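Local coordinates for protein malonyl CoA reductase (malonate semialdehyde-forming) (Sulfolobus tokodaii, PDB 2EP5) that probably reduces malonyl-CoA to malonate semialdehyde (3-oxopropanoate) with NADPH, as a member of the aspartate-semialdehyde dehydrogenase family, at residues Leu10-Met15 / Lys44-Ala49; Met23-Pro28 / Pro59-Asp64; Val105-Pro110 / Gly335-Thr340; Thr70-His75 / Val98-Ile103. One frame throughout, in Å; residues are numbered along the deposited sequence.

Contact 1. Residues Leu10-Met15 / Lys44-Ala49; sequences LGSTGM and KKYKDA
Ser12 meets Tyr46 with both backbone and side chain. Its carbonyl takes the phenol hydroxyl in a hydrogen bond, Tyr46 OH to Ser12 O 2.9 Å. The donor sits 33° off the carbonyl plane, with a C=O...donor angle of 146°, while Ser12 O itself lies in the plane of the ring, at its edge. Ser12 OG stands by the same edge, 3.6 Å from Tyr46 CE1, but its polar partner is Ser36 O at the end of strand 30-36. Tyr46 reaches this far because CG extends opposite the backbone N (chi1 -176°), sending the ring from the short helix 46-49 toward the loop. Next comes Thr13, facing Ala49 more loosely: Thr13 OG1 and Ala49 O are 4.5 Å apart, too far to bond, and this buried hydroxyl has no partner in the model. Gly14 then occupies the N-cap position of helix 15-24. A phenylalanine in place of Tyr46 would keep the ring but would probably leave Ser12 O without its phenol donor and the ring less firmly tied to the loop. The segment is the glycine-rich turn of a Rossmann fold, which in relatives commonly wraps the cofactor's phosphates. It joins strand 5-10 to helix 15-24, and Ser12 and Tyr46 both rest on Val35 of the adjacent strand 30-36, so helix 46-49 is held against the sheet beside the turn.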
loop_
_atom_site.group_PDB
_atom_site.type_symbol
_atom_site.label_atom_id
_atom_site.label_comp_id
_atom_site.label_asym_id
_atom_site.label_seq_id
_atom_site.Cartn_x
_atom_site.Cartn_y
_atom_site.Cartn_z
ATOM N N LEU A 10 33.045 -1.476 -2.685
ATOM C CA LEU A 10 32.595 -2.588 -3.522
ATOM C C LEU A 10 31.066 -2.674 -3.434
ATOM O O LEU A 10 30.493 -2.473 -2.368
ATOM C CB LEU A 10 33.222 -3.900 -3.040
ATOM C CG LEU A 10 34.618 -4.309 -3.549
ATOM C CD1 LEU A 10 35.561 -3.111 -3.637
ATOM C CD2 LEU A 10 35.175 -5.366 -2.621
ATOM N N GLY A 11 30.410 -2.970 -4.553
ATOM C CA GLY A 11 28.961 -3.041 -4.552
ATOM C C GLY A 11 28.404 -1.696 -4.114
ATOM O O GLY A 11 27.680 -1.607 -3.123
ATOM N N SER A 12 28.754 -0.651 -4.861
ATOM C CA SER A 12 28.340 0.718 -4.568
ATOM C C SER A 12 27.039 1.113 -5.253
ATOM O O SER A 12 26.501 2.188 -5.008
ATOM C CB SER A 12 29.433 1.688 -5.016
ATOM O OG SER A 12 29.616 1.625 -6.425
ATOM N N THR A 13 26.541 0.230 -6.108
ATOM C CA THR A 13 25.323 0.469 -6.877
ATOM C C THR A 13 24.014 0.101 -6.172
ATOM O O THR A 13 22.968 0.689 -6.454
ATOM C CB THR A 13 25.438 -0.275 -8.230
ATOM O OG1 THR A 13 26.207 0.522 -9.138
ATOM C CG2 THR A 13 24.092 -0.573 -8.821
ATOM N N GLY A 14 24.062 -0.862 -5.260
ATOM C CA GLY A 14 22.852 -1.264 -4.562
ATOM C C GLY A 14 22.354 -0.235 -3.562
ATOM O O GLY A 14 22.894 0.869 -3.479
ATOM N N MET A 15 21.325 -0.595 -2.796
ATOM C CA MET A 15 20.771 0.318 -1.800
ATOM C C MET A 15 21.773 0.651 -0.705
ATOM O O MET A 15 21.983 1.823 -0.394
ATOM C CB MET A 15 19.506 -0.264 -1.164
ATOM C CG MET A 15 18.267 -0.148 -2.030
ATOM S SD MET A 15 16.749 -0.615 -1.149
ATOM C CE MET A 15 16.382 0.916 -0.293
ATOM N N LYS A 44 32.924 3.426 -16.729
ATOM C CA LYS A 44 31.929 4.486 -16.791
ATOM C C LYS A 44 31.937 5.254 -15.476
ATOM O O LYS A 44 32.402 4.744 -14.455
ATOM C CB LYS A 44 30.530 3.901 -17.013
ATOM C CG LYS A 44 30.368 3.020 -18.246
ATOM C CD LYS A 44 30.536 3.789 -19.547
ATOM C CE LYS A 44 30.046 2.952 -20.731
ATOM N NZ LYS A 44 30.211 3.622 -22.051
ATOM N N LYS A 45 31.431 6.484 -15.504
ATOM C CA LYS A 45 31.363 7.302 -14.296
ATOM C C LYS A 45 30.238 6.766 -13.423
ATOM O O LYS A 45 29.271 6.196 -13.927
ATOM C CB LYS A 45 31.087 8.772 -14.642
ATOM C CG LYS A 45 32.278 9.511 -15.230
ATOM C CD LYS A 45 31.916 10.939 -15.589
ATOM C CE LYS A 45 33.151 11.745 -15.971
ATOM N NZ LYS A 45 32.800 13.159 -16.323
ATOM N N TYR A 46 30.367 6.954 -12.116
ATOM C CA TYR A 46 29.358 6.482 -11.182
ATOM C C TYR A 46 27.955 6.942 -11.577
ATOM O O TYR A 46 27.002 6.161 -11.528
ATOM C CB TYR A 46 29.680 6.968 -9.767
ATOM C CG TYR A 46 28.737 6.433 -8.715
ATOM C CD1 TYR A 46 28.752 5.081 -8.354
ATOM C CD2 TYR A 46 27.804 7.268 -8.097
ATOM C CE1 TYR A 46 27.860 4.575 -7.406
ATOM C CE2 TYR A 46 26.909 6.774 -7.150
ATOM C CZ TYR A 46 26.942 5.427 -6.811
ATOM O OH TYR A 46 26.056 4.941 -5.882
ATOM N N LYS A 47 27.826 8.206 -11.975
ATOM C CA LYS A 47 26.523 8.743 -12.351
ATOM C C LYS A 47 25.924 8.064 -13.573
ATOM O O LYS A 47 24.712 8.054 -13.751
ATOM C CB LYS A 47 26.618 10.245 -12.611
ATOM C CG LYS A 47 27.371 10.606 -13.877
ATOM C CD LYS A 47 27.566 12.107 -13.980
ATOM C CE LYS A 47 28.268 12.486 -15.278
ATOM N NZ LYS A 47 28.620 13.937 -15.303
ATOM N N ASP A 48 26.770 7.480 -14.410
ATOM C CA ASP A 48 26.280 6.825 -15.614
ATOM C C ASP A 48 25.993 5.350 -15.421
ATOM O O ASP A 48 25.433 4.706 -16.306
ATOM C CB ASP A 48 27.282 6.995 -16.763
ATOM C CG ASP A 48 27.363 8.431 -17.264
ATOM O OD1 ASP A 48 26.302 9.032 -17.526
ATOM O OD2 ASP A 48 28.485 8.959 -17.404
ATOM N N ALA A 49 26.365 4.810 -14.267
ATOM C CA ALA A 49 26.151 3.391 -14.016
ATOM C C ALA A 49 25.097 3.116 -12.960
ATOM O O ALA A 49 24.454 2.069 -12.977
ATOM C CB ALA A 49 27.471 2.732 -13.618
#

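Contact 2. Residues Met23-Pro28 / Pro59-Asp64; sequences MLAKHP and PEEVQD
Ala25 CB overlaps the ring of Pro59, lying 3.4 Å from Pro59 CB, with Pro59 CG only slightly farther away. Two outlying pieces of the Rossmann fold meet here: the type I turn from Leu24 to His27, at the C-terminal part of helix 15-24, and the short, weakly bonded helix 60-63. The methyl sits between Pro59 and Glu61. Beside the proline, Glu61 CG comes to 3.4 Å of Ala25 CB, and Val62 CG1 completes the apolar surroundings at 4.2 Å. Glu61 has a less comfortable fit. Its first torsion (chi1 32°) is away from a staggered position and the chain bends again at chi2 (-84°), which folds the carboxylate back along Ala25. As a result Glu61 OE2 stands 3.1 Å from Ala25 O, two acceptors facing one another with no hydrogen bond between them. Lys26 NZ, 5.6 Å from Glu61 OE2, is not in contact but may soften that repulsion. Below the surface the two pieces share one support, since Leu24 lies on Leu30 and Val62 on Leu32, both of strand 30-36, while Pro59 also touches Trp52. The backbone of the 59-64 segment is tightened at its start by a single carbonyl: Pro59 O accepts from Val62 N at 3.0 Å and from Gln63 N at 2.8 Å.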
loop_
_atom_site.group_PDB
_atom_site.type_symbol
_atom_site.label_atom_id
_atom_site.label_comp_id
_atom_site.label_asym_id
_atom_site.label_seq_id
_atom_site.Cartn_x
_atom_site.Cartn_y
_atom_site.Cartn_z
ATOM N N MET A 23 26.755 8.907 2.666
ATOM C CA MET A 23 27.341 9.186 3.974
ATOM C C MET A 23 28.833 9.523 3.901
ATOM O O MET A 23 29.347 10.268 4.739
ATOM C CB MET A 23 27.117 7.990 4.910
ATOM C CG MET A 23 25.650 7.754 5.276
ATOM S SD MET A 23 25.388 6.277 6.296
ATOM C CE MET A 23 26.097 6.798 7.854
ATOM N N LEU A 24 29.521 8.974 2.905
ATOM C CA LEU A 24 30.952 9.216 2.718
ATOM C C LEU A 24 31.235 10.498 1.929
ATOM O O LEU A 24 32.287 11.112 2.081
ATOM C CB LEU A 24 31.594 8.034 1.984
ATOM C CG LEU A 24 31.760 6.715 2.743
ATOM C CD1 LEU A 24 32.207 5.628 1.779
ATOM C CD2 LEU A 24 32.768 6.885 3.870
ATOM N N ALA A 25 30.295 10.898 1.084
ATOM C CA ALA A 25 30.477 12.092 0.278
ATOM C C ALA A 25 30.749 13.315 1.149
ATOM O O ALA A 25 31.350 14.294 0.699
ATOM C CB ALA A 25 29.246 12.325 -0.581
ATOM N N LYS A 26 30.324 13.241 2.403
ATOM C CA LYS A 26 30.496 14.349 3.329
ATOM C C LYS A 26 31.244 13.956 4.611
ATOM O O LYS A 26 31.088 14.605 5.647
ATOM C CB LYS A 26 29.119 14.912 3.691
ATOM C CG LYS A 26 28.279 13.970 4.563
ATOM C CD LYS A 26 26.813 14.400 4.644
ATOM C CE LYS A 26 25.978 13.810 3.502
ATOM N NZ LYS A 26 26.452 14.187 2.136
ATOM N N HIS A 27 32.061 12.907 4.545
ATOM C CA HIS A 27 32.795 12.464 5.725
ATOM C C HIS A 27 34.037 13.308 6.014
ATOM O O HIS A 27 34.755 13.701 5.100
ATOM C CB HIS A 27 33.214 11.001 5.581
ATOM C CG HIS A 27 33.674 10.387 6.867
ATOM N ND1 HIS A 27 32.866 9.574 7.633
ATOM C CD2 HIS A 27 34.831 10.525 7.559
ATOM C CE1 HIS A 27 33.505 9.240 8.739
ATOM N NE2 HIS A 27 34.698 9.806 8.721
ATOM N N PRO A 28 34.302 13.593 7.302
ATOM C CA PRO A 28 35.452 14.386 7.757
ATOM C C PRO A 28 36.820 13.912 7.243
ATOM O O PRO A 28 37.553 14.692 6.638
ATOM C CB PRO A 28 35.353 14.293 9.280
ATOM C CG PRO A 28 33.893 14.233 9.506
ATOM C CD PRO A 28 33.411 13.277 8.437
ATOM N N PRO A 59 25.866 12.923 -5.011
ATOM C CA PRO A 59 26.881 13.879 -4.564
ATOM C C PRO A 59 27.897 14.159 -5.668
ATOM O O PRO A 59 28.363 13.234 -6.334
ATOM C CB PRO A 59 27.507 13.171 -3.368
ATOM C CG PRO A 59 26.344 12.422 -2.790
ATOM C CD PRO A 59 25.696 11.837 -4.027
ATOM N N GLU A 60 28.231 15.432 -5.864
ATOM C CA GLU A 60 29.198 15.805 -6.890
ATOM C C GLU A 60 30.551 15.182 -6.603
ATOM O O GLU A 60 31.307 14.861 -7.516
ATOM C CB GLU A 60 29.352 17.324 -6.970
ATOM C CG GLU A 60 28.199 18.041 -7.648
ATOM C CD GLU A 60 28.571 19.451 -8.077
ATOM O OE1 GLU A 60 29.457 19.602 -8.948
ATOM O OE2 GLU A 60 27.979 20.408 -7.542
ATOM N N GLU A 61 30.851 15.010 -5.324
ATOM C CA GLU A 61 32.117 14.422 -4.922
ATOM C C GLU A 61 32.235 12.958 -5.343
ATOM O O GLU A 61 33.320 12.374 -5.260
ATOM C CB GLU A 61 32.310 14.557 -3.404
ATOM C CG GLU A 61 31.032 14.501 -2.573
ATOM C CD GLU A 61 30.327 15.850 -2.470
ATOM O OE1 GLU A 61 29.899 16.392 -3.512
ATOM O OE2 GLU A 61 30.195 16.372 -1.340
ATOM N N VAL A 62 31.135 12.369 -5.813
ATOM C CA VAL A 62 31.152 10.967 -6.232
ATOM C C VAL A 62 30.568 10.678 -7.617
ATOM O O VAL A 62 30.893 9.659 -8.228
ATOM C CB VAL A 62 30.409 10.068 -5.209
ATOM C CG1 VAL A 62 30.998 10.258 -3.821
ATOM C CG2 VAL A 62 28.924 10.396 -5.202
ATOM N N GLN A 63 29.716 11.568 -8.117
ATOM C CA GLN A 63 29.088 11.362 -9.420
ATOM C C GLN A 63 30.054 11.047 -10.558
ATOM O O GLN A 63 29.737 10.243 -11.439
ATOM C CB GLN A 63 28.237 12.576 -9.810
ATOM C CG GLN A 63 28.990 13.894 -9.861
ATOM C CD GLN A 63 28.177 15.006 -10.511
ATOM O OE1 GLN A 63 26.999 15.197 -10.200
ATOM N NE2 GLN A 63 28.810 15.749 -11.414
ATOM N N ASP A 64 31.229 11.669 -10.545
ATOM C CA ASP A 64 32.195 11.429 -11.610
ATOM C C ASP A 64 33.229 10.345 -11.312
ATOM O O ASP A 64 34.030 9.998 -12.181
ATOM C CB ASP A 64 32.897 12.739 -11.991
ATOM C CG ASP A 64 31.975 13.706 -12.728
ATOM O OD1 ASP A 64 31.342 13.291 -13.722
ATOM O OD2 ASP A 64 31.886 14.883 -12.318
#

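Contact 3. Residues Val105-Pro110 / Gly335-Thr340; sequences VSNASP and GITILT
Thr337 faces the end of strand 103-106 from helix 334-347, and its CB splits into two branches with different jobs. With OG1 beside the backbone N (chi1 -64°), the methyl CG2 stands opposite that N and goes to the strand: it lies 3.8 Å from Val105 CG1 and 4.0 Å from Val105 O, the two side chains running by one another head to tail. One turn on, Thr340 CG2 adds to the same patch, 4.2 Å from Val105 CG1. The hydroxyl branch turns to polar company. Thr337 OG1 is 3.1 Å from Asn107 OD1 and 3.6 Å from Asn107 CB, the asparagine coming in roughly perpendicular to it. Asn148 OD1, the stronger partner, and Ala333 O also lie within hydrogen-bonding reach, and one proton cannot serve all three oxygens. A valine here would keep the methyl packing but would probably leave Asn148 and Asn107 without the hydroxyl between them. On the strand side, Ser106 OG accepts from Ala108 N at 3.0 Å, an ST turn that shapes the chain just after Asn107. Here the C-terminal helix 334-347, more than 220 residues on in the chain, packs on the Rossmann domain, the two-domain arrangement of the aspartate-semialdehyde dehydrogenase family. The side chain of Asn107 is about 8 Å from that of Cys151, the predicted acyl-thioester nucleophile, putting the junction beside the probable active site.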
loop_
_atom_site.group_PDB
_atom_site.type_symbol
_atom_site.label_atom_id
_atom_site.label_comp_id
_atom_site.label_asym_id
_atom_site.label_seq_id
_atom_site.Cartn_x
_atom_site.Cartn_y
_atom_site.Cartn_z
ATOM N N VAL A 105 36.727 -4.293 4.985
ATOM C CA VAL A 105 35.657 -4.189 5.982
ATOM C C VAL A 105 34.378 -4.388 5.165
ATOM O O VAL A 105 34.018 -3.550 4.327
ATOM C CB VAL A 105 35.618 -2.804 6.661
ATOM C CG1 VAL A 105 34.528 -2.782 7.730
ATOM C CG2 VAL A 105 36.963 -2.490 7.288
ATOM N N SER A 106 33.696 -5.500 5.412
ATOM C CA SER A 106 32.512 -5.851 4.642
ATOM C C SER A 106 31.254 -6.190 5.428
ATOM O O SER A 106 31.330 -6.753 6.528
ATOM C CB SER A 106 32.869 -7.031 3.732
ATOM O OG SER A 106 31.714 -7.713 3.294
ATOM N N ASN A 107 30.091 -5.847 4.868
ATOM C CA ASN A 107 28.842 -6.180 5.536
ATOM C C ASN A 107 28.132 -7.345 4.851
ATOM O O ASN A 107 26.977 -7.636 5.140
ATOM C CB ASN A 107 27.913 -4.947 5.693
ATOM C CG ASN A 107 27.666 -4.182 4.386
ATOM O OD1 ASN A 107 27.740 -2.947 4.365
ATOM N ND2 ASN A 107 27.349 -4.895 3.312
ATOM N N ALA A 108 28.838 -8.021 3.948
ATOM C CA ALA A 108 28.287 -9.191 3.256
ATOM C C ALA A 108 28.485 -10.396 4.176
ATOM O O ALA A 108 29.453 -10.453 4.927
ATOM C CB ALA A 108 29.005 -9.416 1.936
ATOM N N SER A 109 27.577 -11.361 4.095
ATOM C CA SER A 109 27.601 -12.555 4.951
ATOM C C SER A 109 28.816 -13.505 4.987
ATOM O O SER A 109 29.157 -14.024 6.051
ATOM C CB SER A 109 26.342 -13.376 4.680
ATOM O OG SER A 109 26.315 -13.796 3.337
ATOM N N PRO A 110 29.474 -13.763 3.844
ATOM C CA PRO A 110 30.628 -14.675 3.886
ATOM C C PRO A 110 31.681 -14.335 4.952
ATOM O O PRO A 110 32.063 -13.174 5.111
ATOM C CB PRO A 110 31.186 -14.585 2.468
ATOM C CG PRO A 110 29.941 -14.363 1.646
ATOM C CD PRO A 110 29.210 -13.317 2.466
ATOM N N GLY A 335 25.900 2.522 7.886
ATOM C CA GLY A 335 26.433 3.202 9.045
ATOM C C GLY A 335 27.351 2.397 9.944
ATOM O O GLY A 335 28.319 2.949 10.469
ATOM N N ILE A 336 27.080 1.108 10.144
ATOM C CA ILE A 336 27.960 0.338 11.025
ATOM C C ILE A 336 29.297 -0.005 10.379
ATOM O O ILE A 336 30.293 -0.155 11.073
ATOM C CB ILE A 336 27.308 -0.971 11.541
ATOM C CG1 ILE A 336 26.698 -1.752 10.390
ATOM C CG2 ILE A 336 26.293 -0.650 12.601
ATOM C CD1 ILE A 336 26.297 -3.137 10.781
ATOM N N THR A 337 29.318 -0.128 9.058
ATOM C CA THR A 337 30.560 -0.426 8.359
ATOM C C THR A 337 31.473 0.792 8.472
ATOM O O THR A 337 32.657 0.680 8.788
ATOM C CB THR A 337 30.311 -0.714 6.872
ATOM O OG1 THR A 337 29.514 -1.893 6.745
ATOM C CG2 THR A 337 31.635 -0.917 6.134
ATOM N N ILE A 338 30.903 1.961 8.215
ATOM C CA ILE A 338 31.650 3.207 8.278
ATOM C C ILE A 338 32.072 3.469 9.722
ATOM O O ILE A 338 33.189 3.928 9.981
ATOM C CB ILE A 338 30.781 4.377 7.727
ATOM C CG1 ILE A 338 30.591 4.198 6.215
ATOM C CG2 ILE A 338 31.422 5.722 8.041
ATOM C CD1 ILE A 338 29.565 5.139 5.598
ATOM N N LEU A 339 31.183 3.163 10.662
ATOM C CA LEU A 339 31.475 3.371 12.077
ATOM C C LEU A 339 32.577 2.404 12.506
ATOM O O LEU A 339 33.401 2.719 13.371
ATOM C CB LEU A 339 30.224 3.123 12.935
ATOM C CG LEU A 339 30.008 4.006 14.173
ATOM C CD1 LEU A 339 29.349 3.180 15.261
ATOM C CD2 LEU A 339 31.308 4.576 14.688
ATOM N N THR A 340 32.587 1.219 11.902
ATOM C CA THR A 340 33.596 0.225 12.229
ATOM C C THR A 340 34.959 0.743 11.809
ATOM O O THR A 340 35.935 0.588 12.540
ATOM C CB THR A 340 33.305 -1.127 11.538
ATOM O OG1 THR A 340 32.054 -1.642 12.015
ATOM C CG2 THR A 340 34.408 -2.139 11.851
#

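Contact 4. Residues Thr70-His75 / Val98-Ile103; sequences TNYEDH and VKNGKI
Lys102 NZ is held by two backbone carbonyls: it donates to His75 O at 2.7 Å across the contact and to Val78 O nearby. The bond to His75 lies in the carbonyl plane with a C=O...donor angle of 157°. To make it, the lysine chain is bent at its second and third torsions, which bring NZ round to the carbonyl. Lys102 CG lies at the edge of the Tyr72 ring, in its plane, 3.7 Å from Tyr72 CD1. One face of that ring is taken by Asn100: its CB makes a CH-pi contact, 3.5 Å from the centroid, and its amide plane stacks within 18° of the ring. Gly101 follows with positive phi as the C-prime residue of the Schellman motif that closes helix 87-99, turning the chain toward strand 103-106. On the other segment, Asn71 O receives His75 ND1 at 3.1 Å and Asp74 N at 3.0 Å, from opposite faces of its plane; the ND1 bond, with Asn71 O close to the imidazole plane, limits the turning of the histidine ring. The link between this turn and the helix end thus pairs one charged donor with neutral carbonyls, so the lysine probably stays protonated without needing a carboxylate.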
loop_
_atom_site.group_PDB
_atom_site.type_symbol
_atom_site.label_atom_id
_atom_site.label_comp_id
_atom_site.label_asym_id
_atom_site.label_seq_id
_atom_site.Cartn_x
_atom_site.Cartn_y
_atom_site.Cartn_z
ATOM N N THR A 70 36.631 -5.252 -9.164
ATOM C CA THR A 70 36.718 -5.719 -7.787
ATOM C C THR A 70 38.078 -6.381 -7.530
ATOM O O THR A 70 38.314 -6.937 -6.460
ATOM C CB THR A 70 35.596 -6.739 -7.499
ATOM O OG1 THR A 70 35.657 -7.803 -8.457
ATOM C CG2 THR A 70 34.240 -6.071 -7.606
ATOM N N ASN A 71 38.971 -6.296 -8.513
ATOM C CA ASN A 71 40.288 -6.914 -8.411
ATOM C C ASN A 71 41.358 -6.085 -7.705
ATOM O O ASN A 71 41.325 -4.857 -7.716
ATOM C CB ASN A 71 40.761 -7.321 -9.806
ATOM C CG ASN A 71 39.867 -8.383 -10.429
ATOM O OD1 ASN A 71 39.540 -8.323 -11.618
ATOM N ND2 ASN A 71 39.468 -9.365 -9.626
ATOM N N TYR A 72 42.306 -6.785 -7.088
ATOM C CA TYR A 72 43.398 -6.167 -6.345
ATOM C C TYR A 72 44.080 -4.986 -7.035
ATOM O O TYR A 72 44.266 -3.936 -6.428
ATOM C CB TYR A 72 44.456 -7.216 -6.011
ATOM C CG TYR A 72 45.696 -6.621 -5.382
ATOM C CD1 TYR A 72 45.644 -6.032 -4.120
ATOM C CD2 TYR A 72 46.904 -6.610 -6.061
ATOM C CE1 TYR A 72 46.771 -5.442 -3.551
ATOM C CE2 TYR A 72 48.038 -6.022 -5.505
ATOM C CZ TYR A 72 47.966 -5.436 -4.248
ATOM O OH TYR A 72 49.079 -4.825 -3.705
ATOM N N GLU A 73 44.471 -5.166 -8.292
ATOM C CA GLU A 73 45.145 -4.102 -9.034
ATOM C C GLU A 73 44.439 -2.746 -8.970
ATOM O O GLU A 73 45.095 -1.711 -8.925
ATOM C CB GLU A 73 45.339 -4.507 -10.503
ATOM C CG GLU A 73 46.372 -5.604 -10.722
ATOM C CD GLU A 73 47.737 -5.247 -10.157
ATOM O OE1 GLU A 73 48.289 -4.197 -10.542
ATOM O OE2 GLU A 73 48.267 -6.015 -9.327
ATOM N N ASP A 74 43.108 -2.742 -8.964
ATOM C CA ASP A 74 42.373 -1.478 -8.919
ATOM C C ASP A 74 42.221 -0.865 -7.531
ATOM O O ASP A 74 41.611 0.191 -7.385
ATOM C CB ASP A 74 40.985 -1.642 -9.538
ATOM C CG ASP A 74 41.028 -1.758 -11.043
ATOM O OD1 ASP A 74 41.780 -0.985 -11.676
ATOM O OD2 ASP A 74 40.300 -2.608 -11.595
ATOM N N HIS A 75 42.770 -1.511 -6.510
ATOM C CA HIS A 75 42.644 -0.978 -5.162
ATOM C C HIS A 75 43.967 -0.911 -4.413
ATOM O O HIS A 75 43.990 -0.827 -3.185
ATOM C CB HIS A 75 41.647 -1.817 -4.362
ATOM C CG HIS A 75 40.273 -1.849 -4.957
ATOM N ND1 HIS A 75 39.950 -2.628 -6.049
ATOM C CD2 HIS A 75 39.146 -1.173 -4.631
ATOM C CE1 HIS A 75 38.684 -2.428 -6.370
ATOM N NE2 HIS A 75 38.174 -1.550 -5.524
ATOM N N VAL A 98 42.022 -9.692 0.302
ATOM C CA VAL A 98 42.697 -9.889 1.580
ATOM C C VAL A 98 43.977 -10.704 1.409
ATOM O O VAL A 98 44.952 -10.488 2.128
ATOM C CB VAL A 98 41.770 -10.596 2.597
ATOM C CG1 VAL A 98 42.565 -11.044 3.820
ATOM C CG2 VAL A 98 40.673 -9.646 3.027
ATOM N N LYS A 99 43.974 -11.640 0.466
ATOM C CA LYS A 99 45.162 -12.447 0.211
ATOM C C LYS A 99 46.261 -11.569 -0.389
ATOM O O LYS A 99 47.449 -11.810 -0.178
ATOM C CB LYS A 99 44.845 -13.591 -0.751
ATOM C CG LYS A 99 44.162 -14.780 -0.112
ATOM C CD LYS A 99 43.967 -15.888 -1.134
ATOM C CE LYS A 99 43.375 -17.139 -0.504
ATOM N NZ LYS A 99 43.220 -18.225 -1.514
ATOM N N ASN A 100 45.860 -10.548 -1.139
ATOM C CA ASN A 100 46.826 -9.648 -1.751
ATOM C C ASN A 100 47.270 -8.550 -0.802
ATOM O O ASN A 100 47.992 -7.646 -1.201
ATOM C CB ASN A 100 46.250 -9.030 -3.025
ATOM C CG ASN A 100 46.343 -9.962 -4.213
ATOM O OD1 ASN A 100 47.439 -10.299 -4.662
ATOM N ND2 ASN A 100 45.197 -10.390 -4.726
ATOM N N GLY A 101 46.832 -8.625 0.451
ATOM C CA GLY A 101 47.238 -7.632 1.432
ATOM C C GLY A 101 46.296 -6.476 1.726
ATOM O O GLY A 101 46.618 -5.611 2.539
ATOM N N LYS A 102 45.137 -6.441 1.084
ATOM C CA LYS A 102 44.186 -5.354 1.319
ATOM C C LYS A 102 43.456 -5.478 2.649
ATOM O O LYS A 102 43.199 -6.588 3.120
ATOM C CB LYS A 102 43.139 -5.314 0.202
ATOM C CG LYS A 102 43.682 -4.946 -1.172
ATOM C CD LYS A 102 43.789 -3.438 -1.370
ATOM C CE LYS A 102 44.807 -2.796 -0.453
ATOM N NZ LYS A 102 44.864 -1.333 -0.672
ATOM N N ILE A 103 43.145 -4.335 3.258
ATOM C CA ILE A 103 42.372 -4.312 4.500
ATOM C C ILE A 103 40.911 -4.175 4.036
ATOM O O ILE A 103 40.537 -3.168 3.425
ATOM C CB ILE A 103 42.716 -3.097 5.382
ATOM C CG1 ILE A 103 44.156 -3.205 5.895
ATOM C CG2 ILE A 103 41.736 -3.019 6.548
ATOM C CD1 ILE A 103 44.576 -2.053 6.778
#

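Overall arrangement
Contacts 1, 2 and 4 lie wholly in the NAD-binding domain, while contact 3 brings back the C-terminal helix. Contacts 1 and 2 are the closest pair, with centres 13 Å apart: Lys45 NZ bridges to Asp64 OD1 at 3.0 Å, and their segments alternate along the chain. Contact 2 passes to contact 3 through apolar packing, Met23 CB to Ile338 CD1 being 3.8 Å. Contact 1 touches contact 4 where Leu10 CD1 meets His75 NE2 at 3.6 Å. Contact 4 leads straight into contact 3 along strand 103-106, though their centres are 17 Å apart. Contact 3 alone approaches the predicted nucleophile Cys151; the other three lie away from it.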